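Local coordinates for ABC-type transport system, sugar-family extracellular solute-binding protein (Peptoclostridium difficile 630, PDB 6HNI) that binds tyrosine in a closed cleft, probably delivering it to an ABC transporter as a solute-binding lipoprotein, and also has adhesive properties, at residues A90-T93 against P94-Q97; V198-G201 against I202-V206; G255-Y258 against E259-G262. The protein carries 1 engineered substitution. All coordinates share one frame; numbering follows the deposited sequence.

Contact 1. Residues A90-T93 against P94-Q97. With TYR (tyrosine), chain B.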
loop_
_atom_site.group_PDB
_atom_site.type_symbol
_atom_site.label_atom_id
_atom_site.label_comp_id
_atom_site.label_asym_id
_atom_site.label_seq_id
_atom_site.Cartn_x
_atom_site.Cartn_y
_atom_site.Cartn_z
ATOM N N ALA A 90 4.371 8.206 -9.369
ATOM C CA ALA A 90 4.802 6.776 -9.093
ATOM C C ALA A 90 3.976 6.222 -7.931
ATOM O O ALA A 90 3.920 6.792 -6.832
ATOM C CB ALA A 90 6.307 6.730 -8.795
ATOM N N ILE A 91 3.393 5.035 -8.188
ATOM C CA ILE A 91 2.471 4.423 -7.280
ATOM C C ILE A 91 3.129 3.114 -6.820
ATOM O O ILE A 91 3.220 2.184 -7.615
ATOM C CB ILE A 91 1.111 4.134 -7.948
ATOM C CG1 ILE A 91 0.478 5.444 -8.510
ATOM C CG2 ILE A 91 0.162 3.418 -7.017
ATOM C CD1 ILE A 91 -0.702 5.115 -9.374
ATOM N N SER A 92 3.472 3.130 -5.528
ATOM C CA SER A 92 4.202 2.047 -4.774
ATOM C C SER A 92 5.672 2.343 -4.670
ATOM O O SER A 92 6.300 3.003 -5.504
ATOM C CB SER A 92 4.001 0.643 -5.361
ATOM O OG SER A 92 4.890 0.410 -6.436
ATOM N N THR A 93 6.300 1.664 -3.662
ATOM C CA THR A 93 7.718 1.782 -3.428
ATOM C C THR A 93 8.546 1.324 -4.629
ATOM O O THR A 93 9.454 2.012 -5.044
ATOM C CB THR A 93 8.144 1.160 -2.092
ATOM O OG1 THR A 93 7.534 1.848 -1.019
ATOM C CG2 THR A 93 9.639 1.169 -1.914
ATOM N N PRO A 94 8.321 0.082 -5.125
ATOM C CA PRO A 94 9.100 -0.326 -6.299
ATOM C C PRO A 94 9.013 0.615 -7.516
ATOM O O PRO A 94 10.045 0.898 -8.166
ATOM C CB PRO A 94 8.596 -1.756 -6.587
ATOM C CG PRO A 94 8.005 -2.212 -5.293
ATOM C CD PRO A 94 7.385 -0.960 -4.708
ATOM N N SER A 95 7.803 1.111 -7.790
ATOM C CA SER A 95 7.677 2.010 -8.935
ATOM C C SER A 95 8.396 3.353 -8.710
ATOM O O SER A 95 9.038 3.862 -9.616
ATOM C CB SER A 95 6.193 2.226 -9.197
ATOM O OG SER A 95 5.483 1.024 -9.506
ATOM N N ALA A 96 8.315 3.848 -7.475
ATOM C CA ALA A 96 8.998 5.076 -7.087
ATOM C C ALA A 96 10.498 4.968 -7.110
ATOM O O ALA A 96 11.213 5.855 -7.532
ATOM C CB ALA A 96 8.499 5.551 -5.743
ATOM N N GLN A 97 11.001 3.829 -6.577
ATOM C CA GLN A 97 12.441 3.615 -6.589
ATOM C C GLN A 97 12.998 3.560 -8.010
ATOM O O GLN A 97 14.068 4.139 -8.283
ATOM C CB GLN A 97 12.841 2.339 -5.805
ATOM C CG GLN A 97 12.661 2.525 -4.338
ATOM C CD GLN A 97 13.085 1.265 -3.571
ATOM O OE1 GLN A 97 12.597 0.164 -3.881
ATOM N NE2 GLN A 97 13.896 1.456 -2.538
HETATM N N TYR B . 2.883 0.364 0.937
HETATM C CA TYR B . 3.230 -0.303 -0.331
HETATM C C TYR B . 4.537 0.262 -0.861
HETATM O O TYR B . 4.897 -0.065 -1.986
HETATM C CB TYR B . 2.059 -0.326 -1.335
HETATM C CG TYR B . 0.906 -1.146 -0.859
HETATM C CD1 TYR B . 1.051 -2.559 -0.733
HETATM C CD2 TYR B . -0.286 -0.619 -0.461
HETATM C CE1 TYR B . 0.028 -3.313 -0.219
HETATM C CE2 TYR B . -1.324 -1.364 0.054
HETATM C CZ TYR B . -1.157 -2.763 0.186
HETATM O OH TYR B . -2.182 -3.528 0.709
HETATM O OXT TYR B . 5.245 0.938 -0.144
#

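Contact 2. Residues V198-G201 against I202-V206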
loop_
_atom_site.group_PDB
_atom_site.type_symbol
_atom_site.label_atom_id
_atom_site.label_comp_id
_atom_site.label_asym_id
_atom_site.label_seq_id
_atom_site.Cartn_x
_atom_site.Cartn_y
_atom_site.Cartn_z
ATOM N N VAL A 198 3.680 -18.409 -2.387
ATOM C CA VAL A 198 2.580 -18.060 -1.507
ATOM C C VAL A 198 1.883 -19.306 -0.925
ATOM O O VAL A 198 1.614 -19.345 0.287
ATOM C CB VAL A 198 1.577 -17.132 -2.231
ATOM C CG1 VAL A 198 0.272 -16.966 -1.465
ATOM C CG2 VAL A 198 2.240 -15.767 -2.457
ATOM N N ASN A 199 1.590 -20.301 -1.772
ATOM C CA ASN A 199 0.816 -21.469 -1.323
ATOM C C ASN A 199 1.503 -22.148 -0.152
ATOM O O ASN A 199 0.910 -22.308 0.947
ATOM C CB ASN A 199 0.630 -22.429 -2.472
ATOM C CG ASN A 199 -0.316 -23.584 -2.136
ATOM O OD1 ASN A 199 -0.124 -24.267 -1.120
ATOM N ND2 ASN A 199 -1.360 -23.783 -2.951
ATOM N N GLN A 200 2.767 -22.494 -0.338
ATOM C CA GLN A 200 3.468 -23.232 0.728
ATOM C C GLN A 200 3.740 -22.315 1.941
ATOM O O GLN A 200 3.779 -22.764 3.083
ATOM C CB GLN A 200 4.752 -23.790 0.168
ATOM C CG GLN A 200 5.436 -24.770 1.089
ATOM C CD GLN A 200 6.274 -24.085 2.126
ATOM O OE1 GLN A 200 6.715 -22.939 1.928
ATOM N NE2 GLN A 200 6.537 -24.801 3.248
ATOM N N GLY A 201 3.885 -21.008 1.689
ATOM C CA GLY A 201 4.116 -20.087 2.766
ATOM C C GLY A 201 2.961 -19.980 3.729
ATOM O O GLY A 201 3.145 -20.120 4.936
ATOM N N ILE A 202 1.757 -19.701 3.220
ATOM C CA ILE A 202 0.591 -19.673 4.095
ATOM C C ILE A 202 0.306 -21.069 4.692
ATOM O O ILE A 202 -0.008 -21.180 5.866
ATOM C CB ILE A 202 -0.662 -19.005 3.469
ATOM C CG1 ILE A 202 -1.839 -18.844 4.430
ATOM C CG2 ILE A 202 -1.134 -19.729 2.230
ATOM C CD1 ILE A 202 -1.561 -18.025 5.683
ATOM N N SER A 203 0.466 -22.103 3.892
ATOM C CA SER A 203 0.198 -23.460 4.360
ATOM C C SER A 203 1.092 -23.837 5.536
ATOM O O SER A 203 0.631 -24.500 6.478
ATOM C CB SER A 203 0.348 -24.426 3.204
ATOM O OG SER A 203 -0.575 -24.165 2.177
ATOM N N SER A 204 2.335 -23.377 5.507
ATOM C CA SER A 204 3.325 -23.660 6.537
ATOM C C SER A 204 3.057 -22.936 7.859
ATOM O O SER A 204 3.554 -23.364 8.937
ATOM C CB SER A 204 4.737 -23.287 6.032
ATOM O OG SER A 204 5.018 -21.902 6.111
ATOM N N LEU A 205 2.335 -21.823 7.782
ATOM C CA LEU A 205 1.931 -21.056 8.977
ATOM C C LEU A 205 0.734 -21.679 9.711
ATOM O O LEU A 205 0.559 -21.432 10.909
ATOM C CB LEU A 205 1.678 -19.613 8.609
ATOM C CG LEU A 205 2.912 -18.824 8.217
ATOM C CD1 LEU A 205 2.497 -17.448 7.661
ATOM C CD2 LEU A 205 3.831 -18.655 9.395
ATOM N N VAL A 206 -0.057 -22.515 9.026
ATOM C CA VAL A 206 -1.119 -23.326 9.681
ATOM C C VAL A 206 -0.592 -24.244 10.784
ATOM O O VAL A 206 0.326 -25.046 10.592
ATOM C CB VAL A 206 -1.894 -24.203 8.646
ATOM C CG1 VAL A 206 -2.918 -25.135 9.308
ATOM C CG2 VAL A 206 -2.587 -23.329 7.617
#

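Contact 3. Residues G255-Y258 against E259-G262. With TYR (tyrosine), chain B.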
loop_
_atom_site.group_PDB
_atom_site.type_symbol
_atom_site.label_atom_id
_atom_site.label_comp_id
_atom_site.label_asym_id
_atom_site.label_seq_id
_atom_site.Cartn_x
_atom_site.Cartn_y
_atom_site.Cartn_z
ATOM N N GLY A 255 -7.723 0.984 8.472
ATOM C CA GLY A 255 -6.769 1.581 7.561
ATOM C C GLY A 255 -7.219 2.858 6.879
ATOM O O GLY A 255 -8.343 3.279 7.069
ATOM N N ILE A 256 -6.283 3.396 6.122
ATOM C CA ILE A 256 -6.493 4.711 5.460
ATOM C C ILE A 256 -7.222 4.551 4.157
ATOM O O ILE A 256 -7.408 3.460 3.588
ATOM C CB ILE A 256 -5.159 5.418 5.235
ATOM C CG1 ILE A 256 -4.330 4.688 4.159
ATOM C CG2 ILE A 256 -4.433 5.653 6.551
ATOM C CD1 ILE A 256 -3.194 5.471 3.579
ATOM N N ASN A 257 -7.666 5.700 3.637
ATOM C CA ASN A 257 -8.408 5.754 2.352
ATOM C C ASN A 257 -7.452 6.121 1.252
ATOM O O ASN A 257 -6.965 7.289 1.146
ATOM C CB ASN A 257 -9.545 6.796 2.486
ATOM C CG ASN A 257 -10.428 6.897 1.262
ATOM O OD1 ASN A 257 -9.957 6.846 0.139
ATOM N ND2 ASN A 257 -11.744 7.113 1.494
ATOM N N TYR A 258 -7.186 5.160 0.373
ATOM C CA TYR A 258 -6.164 5.360 -0.654
ATOM C C TYR A 258 -6.614 6.303 -1.801
ATOM O O TYR A 258 -5.773 7.004 -2.369
ATOM C CB TYR A 258 -5.714 4.014 -1.211
ATOM C CG TYR A 258 -4.613 3.370 -0.366
ATOM C CD1 TYR A 258 -4.934 2.669 0.813
ATOM C CD2 TYR A 258 -3.303 3.455 -0.716
ATOM C CE1 TYR A 258 -3.941 2.102 1.566
ATOM C CE2 TYR A 258 -2.293 2.816 0.037
ATOM C CZ TYR A 258 -2.652 2.176 1.194
ATOM O OH TYR A 258 -1.678 1.523 1.959
ATOM N N GLU A 259 -7.906 6.320 -2.089
ATOM C CA GLU A 259 -8.397 7.310 -3.090
ATOM C C GLU A 259 -8.117 8.702 -2.562
ATOM O O GLU A 259 -7.661 9.588 -3.338
ATOM C CB GLU A 259 -9.858 7.098 -3.389
ATOM C CG GLU A 259 -10.254 8.042 -4.547
ATOM C CD GLU A 259 -11.660 7.844 -5.116
ATOM O OE1 GLU A 259 -12.264 6.742 -5.000
ATOM O OE2 GLU A 259 -12.149 8.816 -5.744
ATOM N N LYS A 260 -8.418 8.977 -1.303
ATOM C CA LYS A 260 -8.102 10.313 -0.717
ATOM C C LYS A 260 -6.627 10.613 -0.733
ATOM O O LYS A 260 -6.185 11.769 -0.895
ATOM C CB LYS A 260 -8.698 10.499 0.672
ATOM C CG LYS A 260 -10.215 10.413 0.697
ATOM C CD LYS A 260 -10.785 10.585 2.086
ATOM C CE LYS A 260 -12.292 10.599 2.084
ATOM N NZ LYS A 260 -12.756 11.132 3.378
ATOM N N LEU A 261 -5.796 9.610 -0.478
ATOM C CA LEU A 261 -4.334 9.777 -0.525
ATOM C C LEU A 261 -3.858 10.170 -1.941
ATOM O O LEU A 261 -2.995 11.040 -2.084
ATOM C CB LEU A 261 -3.609 8.513 -0.008
ATOM C CG LEU A 261 -2.166 8.679 0.426
ATOM C CD1 LEU A 261 -2.088 9.345 1.805
ATOM C CD2 LEU A 261 -1.453 7.298 0.486
ATOM N N GLY A 262 -4.432 9.520 -2.942
ATOM C CA GLY A 262 -4.161 9.848 -4.332
ATOM C C GLY A 262 -4.626 11.258 -4.727
ATOM O O GLY A 262 -3.899 11.969 -5.412
HETATM N N TYR B . 2.883 0.364 0.937
HETATM C CA TYR B . 3.230 -0.303 -0.331
HETATM C C TYR B . 4.537 0.262 -0.861
HETATM O O TYR B . 4.897 -0.065 -1.986
HETATM C CB TYR B . 2.059 -0.326 -1.335
HETATM C CG TYR B . 0.906 -1.146 -0.859
HETATM C CD1 TYR B . 1.051 -2.559 -0.733
HETATM C CD2 TYR B . -0.286 -0.619 -0.461
HETATM C CE1 TYR B . 0.028 -3.313 -0.219
HETATM C CE2 TYR B . -1.324 -1.364 0.054
HETATM C CZ TYR B . -1.157 -2.763 0.186
HETATM O OH TYR B . -2.182 -3.528 0.709
HETATM O OXT TYR B . 5.245 0.938 -0.144
#

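Contact 1. Residues A90-T93 against P94-Q97
Ala96 N donates to Ser92 O at 2.9 Å, and one residue further on Gln97 N does the same to Thr93 O at 2.8 Å; with these two backbone bonds the chain passes from the end of strand 87-91 into the first turn of helix 93-102. This is the strand-turn-helix step of a beta-alpha-beta unit, made at the C-terminal edge of a parallel sheet, where open alpha/beta lobes commonly keep their ligand sites. Ser92 takes the N-cap position, and its positive phi of 98° gives the sharp change of direction between strand and helix. Behind the turn, the methyl group of Ala90 presses on the backbone of Ala96, with Ala90 CB 3.6 Å from Ala96 CA, a close approach between the strand end and the helix that follows it. Ser95 turns back toward the same corner, its OG lying 3.2 Å from Ser92 OG. One turn along the helix, Thr93 CG2 lies 3.7 Å from Gln97 OE1, the two side chains crossing at a slant, while Gln97 NE2 is held by Ala119 O.

The two branches of Thr93 divide the work. OG1 stands beside the backbone N (chi1 -63°), with CG2 anti to that N, and the hydroxyl and the amide N-H therefore serve one and the same group, the carboxylate of the bound tyrosine. The start of a helix would be expected to favour a negative charge placed there. Asp137, Glu242, Ser114, Thr216 and Asn218 add further hydrogen bonds to the ligand. Each carboxylate oxygen has its own donor on Thr93: the hydroxyl OG1 reaches ligand OXT at 2.6 Å, and Thr93 N gives ligand O a nearly straight bond of 2.8 Å, the N-H...O angle being 176°.

Contact 2. Residues V198-G201 against I202-V206
Asn199 O is gripped twice by Ser203, through the hydroxyl OG at 2.7 Å and through the helical N-H, with Ser203 N at 3.0 Å. The hydroxyl comes from well above the carbonyl plane, 41° out of it, whereas the amide is tilted only modestly. With OG beside its own backbone N (chi1 -62°), Ser203 folds back over the preceding turn. Ser204 uses the other route: its OG sits between N and the carbonyl carbon and donates to Gly201 O at 2.8 Å, three residues back. The bond from Leu205 N to the same Gly201 O is weak at 3.4 Å, so the hydroxyl gives this carbonyl a second, shorter bond. Earlier in the helix the pattern is regular, with Ile202 N bonded to Val198 O at 3.0 Å. Val198, Ile202 and Leu205 are buried, with Ile202 against Ile230 of helix 224-233 and Leu205 against Val188 and Leu212. Such a split between a polar outer face and an apolar inner one belongs to the amphipathic helix of a beta-alpha-beta crossover, here joining strands 186-192 and 211-214 of one parallel sheet.

Contact 3. Residues G255-Y258 against E259-G262
Asn257 and Lys260 meet at about a right angle, the amide of the first lying across the aliphatic chain of the second. Starting from the Asn257 backbone, CB comes 4.0 Å from Lys260 CD, an ordinary van der Waals contact. At the next atom the packing tightens, Asn257 CG being 3.6 Å from Lys260 CG. The amide then divides. Its nitrogen continues along the lysine, with Asn257 ND2 3.6 Å from Lys260 CE, while its oxygen turns to the helix: Asn257 OD1 accepts from Lys260 N at 3.0 Å. This is the N-cap bond of helix 258-273, with a nearly straight N-H...O angle of 170°, although the donor stands 50° above the amide plane and so does not use a lone pair. CG lies anti to the backbone N (chi1 -177°), which carries the amide forward over the first turn. The Asn257 main chain joins in, its O accepting from Leu261 N at 3.1 Å in the carbonyl plane, and the helix then runs on with Gly262 N bonded to Tyr258 O.

Inward from the cap, Ile256 CD1 lies 4.0 Å above one face of the Tyr258 ring, toward its rim, and touches Leu261 CD2. The far end of that ring belongs to the ligand pocket, with Tyr258 OH 3.5 Å from CE2 of the bound tyrosine. Asp137 OD2 is hydrogen-bonded both to Tyr258 OH and to the ligand, so this residue links the capped helix to the binding site. Around the site, helix 35-50 meets Tyr258 through Ala36, Ala39 and Thr40 and Glu259 through a salt bridge to Lys46, while strand 108-113 touches Tyr258 at Ala112 and Leu261 at Thr111.

Followed from the N terminus, the three contacts come in series; none encloses or crosses another, and each closes only a turn of the chain. Contact 1 leads strand 87-91 of the five-stranded sheet into its helix. Contact 2 lies far off, its centre about 27 Å from that of contact 1, on a helix flanking the four-stranded sheet, and takes no part in the pocket. Contact 3 begins where strand 252-255 of the mixed sheet ends and starts the helix that packs near helix 35-50. Contacts 1 and 3, with nearest atoms about 7 Å apart, meet through the bound tyrosine, which one holds by its carboxylate and the other borders at its ring.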